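Local atomic coordinates of penicillin binding protein 2X (Streptococcus thermophilus, PDB entry 5U47), a protein that probably forms the peptide cross-links between glycan strands of septal peptidoglycan as a penicillin-binding transpeptidase of the cell-division machinery. Residues A[621-626]-A[645-650]. The protein carries 1 engineered substitution. Residues are numbered along the deposited sequence; the frame is centred on the assembly and turned at random.
Sequences VGNKIE and MTNEFT
Glu-626 N gives a hydrogen bond to Met-645 O (2.9 Å), and Asn-647 N gives one to Lys-624 O, where strands 625-628 and 641-646 of a PASTA domain meet at their ends. These two backbone bonds flank the antiparallel, non-hydrogen-bonded pair Ile-625/Thr-646, whose side chains diverge. A CA-H...O contact from Thr-646 CA reaches the same Lys-624 oxygen. Past the strand ends, Val-621 N still bonds Glu-648 O at 2.8 Å, with an N-H...O angle of 160°, tying the loop to the departing chain.

Side-chain oxygens hold the turn between these backbone bonds. With chi1 at 64°, Asn-647 CG sits between its own backbone N and carbonyl carbon, which brings OD1 back over the loop to take a bond from Lys-624 N (3.2 Å); the donor stands 57° out of the carbonyl plane. That oxygen also lies 3.1 Å from Gly-622 CA, where the loop has no side chain. Thr-646 OG1 accepts from Gly-622 N at 3.1 Å and, more weakly, from Glu-648 N, and is also hydrogen-bonded to Leu-619 O on strand 615-619.

The remaining side-chain contacts are van der Waals in kind. Lys-624 CB and CG lie alongside the Asn-647 amide, CG 3.8 Å from Asn-647 ND2, and the rest of the chain leads away. Val-621 CG2 rests against the Glu-648 carboxylate. Extended Glu-626 lies beside Met-645, whose bend at chi3 leaves Met-645 CE 3.5 Å from Glu-626 OE2.

A water bridges Glu-626 OE1 to Thr-646 O. Ile-625 and Thr-646 both touch Pro-602 of helix 602-611.

Two bonds and a weaker third on one hydroxyl should help fix the rotation of Thr-646, so a buried threonine and a surface asparagine probably hold the shape of this loop after the strand pairing has run out.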
ATOM      1  N   VAL A 621     -18.035  14.139   8.183  1.00 34.64           N
ATOM      2  CA  VAL A 621     -16.678  14.638   8.403  1.00 35.77           C
ATOM      3  C   VAL A 621     -16.249  14.804   9.850  1.00 35.45           C
ATOM      4  O   VAL A 621     -15.172  15.318  10.099  1.00 35.65           O
ATOM      5  CB  VAL A 621     -16.514  16.002   7.700  1.00 38.29           C
ATOM      6  CG1 VAL A 621     -16.690  15.830   6.201  1.00 39.60           C
ATOM      7  CG2 VAL A 621     -17.511  17.033   8.236  1.00 40.80           C
ATOM      8  N   GLY A 622     -17.095  14.395  10.796  1.00 35.67           N
ATOM      9  CA  GLY A 622     -16.769  14.516  12.219  1.00 34.84           C
ATOM     10  C   GLY A 622     -15.631  13.604  12.653  1.00 33.69           C
ATOM     11  O   GLY A 622     -15.364  12.575  12.014  1.00 32.28           O
ATOM     12  N   ASN A 623     -14.966  13.980  13.747  1.00 33.76           N
ATOM     13  CA  ASN A 623     -13.857  13.195  14.277  1.00 33.79           C
ATOM     14  C   ASN A 623     -14.265  12.111  15.298  1.00 33.32           C
ATOM     15  O   ASN A 623     -13.403  11.507  15.916  1.00 32.12           O
ATOM     16  CB  ASN A 623     -12.754  14.095  14.856  1.00 35.32           C
ATOM     17  CG  ASN A 623     -13.211  14.917  16.036  1.00 37.57           C
ATOM     18  OD1 ASN A 623     -14.351  14.829  16.470  1.00 39.43           O
ATOM     19  ND2 ASN A 623     -12.307  15.720  16.570  1.00 39.52           N
ATOM     20  N   LYS A 624     -15.559  11.846  15.445  1.00 32.62           N
ATOM     21  CA  LYS A 624     -16.018  10.823  16.389  1.00 33.96           C
ATOM     22  C   LYS A 624     -17.055   9.935  15.745  1.00 32.54           C
ATOM     23  O   LYS A 624     -17.907  10.417  14.996  1.00 30.33           O
ATOM     24  CB  LYS A 624     -16.701  11.442  17.617  1.00 36.31           C
ATOM     25  CG  LYS A 624     -15.915  12.481  18.407  1.00 39.87           C
ATOM     26  CD  LYS A 624     -14.677  11.909  19.064  1.00 41.28           C
ATOM     27  CE  LYS A 624     -13.968  12.978  19.892  1.00 45.18           C
ATOM     28  NZ  LYS A 624     -12.631  12.521  20.361  1.00 47.01           N
ATOM     29  N   ILE A 625     -17.003   8.645  16.077  1.00 30.93           N
ATOM     30  CA  ILE A 625     -18.036   7.709  15.646  1.00 30.88           C
ATOM     31  C   ILE A 625     -19.269   7.871  16.561  1.00 32.26           C
ATOM     32  O   ILE A 625     -19.161   7.713  17.782  1.00 32.46           O
ATOM     33  CB  ILE A 625     -17.527   6.265  15.694  1.00 29.68           C
ATOM     34  CG1 ILE A 625     -16.478   6.095  14.605  1.00 28.92           C
ATOM     35  CG2 ILE A 625     -18.680   5.275  15.517  1.00 29.77           C
ATOM     36  CD1 ILE A 625     -15.839   4.724  14.547  1.00 28.88           C
ATOM     37  N   GLU A 626     -20.418   8.179  15.962  1.00 32.66           N
ATOM     38  CA  GLU A 626     -21.670   8.334  16.692  1.00 36.14           C
ATOM     39  C   GLU A 626     -22.541   7.075  16.593  1.00 35.01           C
ATOM     40  O   GLU A 626     -23.142   6.662  17.584  1.00 35.25           O
ATOM     41  CB  GLU A 626     -22.425   9.554  16.183  1.00 39.60           C
ATOM     42  CG  GLU A 626     -23.718   9.828  16.915  1.00 44.50           C
ATOM     43  CD  GLU A 626     -24.381  11.107  16.447  1.00 49.86           C
ATOM     44  OE1 GLU A 626     -23.673  12.123  16.259  1.00 53.05           O
ATOM     45  OE2 GLU A 626     -25.616  11.096  16.273  1.00 56.53           O
ATOM     46  N   MET A 645     -21.421   6.222  11.016  1.00 28.22           N
ATOM     47  CA  MET A 645     -21.908   7.604  10.978  1.00 30.07           C
ATOM     48  C   MET A 645     -21.113   8.435  11.963  1.00 30.06           C
ATOM     49  O   MET A 645     -21.107   8.140  13.147  1.00 30.42           O
ATOM     50  CB  MET A 645     -23.386   7.704  11.316  1.00 31.75           C
ATOM     51  CG  MET A 645     -23.994   9.081  11.009  1.00 33.70           C
ATOM     52  SD  MET A 645     -25.726   9.154  11.498  1.00 38.11           S
ATOM     53  CE  MET A 645     -25.568   9.335  13.269  1.00 39.03           C
ATOM     54  N   THR A 646     -20.459   9.481  11.470  1.00 29.96           N
ATOM     55  CA  THR A 646     -19.664  10.337  12.341  1.00 31.07           C
ATOM     56  C   THR A 646     -20.578  11.347  13.005  1.00 32.77           C
ATOM     57  O   THR A 646     -21.764  11.439  12.672  1.00 31.19           O
ATOM     58  CB  THR A 646     -18.585  11.112  11.575  1.00 30.88           C
ATOM     59  OG1 THR A 646     -19.204  12.111  10.753  1.00 31.70           O
ATOM     60  CG2 THR A 646     -17.750  10.168  10.729  1.00 30.63           C
ATOM     61  N   ASN A 647     -20.009  12.132  13.915  1.00 34.52           N
ATOM     62  CA  ASN A 647     -20.786  13.142  14.626  1.00 37.07           C
ATOM     63  C   ASN A 647     -21.043  14.427  13.817  1.00 38.33           C
ATOM     64  O   ASN A 647     -21.679  15.333  14.322  1.00 37.99           O
ATOM     65  CB  ASN A 647     -20.177  13.471  15.999  1.00 38.03           C
ATOM     66  CG  ASN A 647     -18.807  14.098  15.911  1.00 38.57           C
ATOM     67  OD1 ASN A 647     -18.032  13.831  14.989  1.00 38.32           O
ATOM     68  ND2 ASN A 647     -18.479  14.895  16.906  1.00 39.68           N
ATOM     69  N   GLU A 648     -20.549  14.512  12.582  1.00 39.06           N
ATOM     70  CA  GLU A 648     -20.842  15.678  11.729  1.00 41.25           C
ATOM     71  C   GLU A 648     -21.196  15.183  10.332  1.00 38.16           C
ATOM     72  O   GLU A 648     -20.326  14.982   9.485  1.00 36.84           O
ATOM     73  CB  GLU A 648     -19.690  16.672  11.697  1.00 44.46           C
ATOM     74  CG  GLU A 648     -20.044  17.918  10.901  1.00 49.86           C
ATOM     75  CD  GLU A 648     -18.974  18.984  10.939  1.00 54.07           C
ATOM     76  OE1 GLU A 648     -17.893  18.731  11.516  1.00 59.36           O
ATOM     77  OE2 GLU A 648     -19.221  20.075  10.376  1.00 59.15           O
ATOM     78  N   PHE A 649     -22.492  15.019  10.106  1.00 36.40           N
ATOM     79  CA  PHE A 649     -23.016  14.431   8.872  1.00 35.44           C
ATOM     80  C   PHE A 649     -24.249  15.215   8.433  1.00 35.31           C
ATOM     81  O   PHE A 649     -25.323  15.069   9.019  1.00 37.39           O
ATOM     82  CB  PHE A 649     -23.309  12.938   9.138  1.00 33.77           C
ATOM     83  CG  PHE A 649     -23.947  12.200   7.984  1.00 31.61           C
ATOM     84  CD1 PHE A 649     -23.436  12.304   6.698  1.00 30.40           C
ATOM     85  CD2 PHE A 649     -25.015  11.346   8.208  1.00 30.91           C
ATOM     86  CE1 PHE A 649     -24.009  11.607   5.644  1.00 30.11           C
ATOM     87  CE2 PHE A 649     -25.590  10.637   7.159  1.00 30.58           C
ATOM     88  CZ  PHE A 649     -25.087  10.768   5.875  1.00 29.84           C
ATOM     89  N   THR A 650     -24.076  16.045   7.404  1.00 34.51           N
ATOM     90  CA  THR A 650     -25.144  16.935   6.934  1.00 36.41           C
ATOM     91  C   THR A 650     -25.488  16.891   5.446  1.00 35.83           C
ATOM     92  O   THR A 650     -26.487  17.489   5.048  1.00 36.74           O
ATOM     93  CB  THR A 650     -24.774  18.403   7.223  1.00 38.71           C
ATOM     94  OG1 THR A 650     -23.586  18.733   6.493  1.00 37.68           O
ATOM     95  CG2 THR A 650     -24.553  18.640   8.726  1.00 39.50           C
TER
HETATM   96  O   HOH W   1     -24.138  12.701  13.123  1.00 42.91           O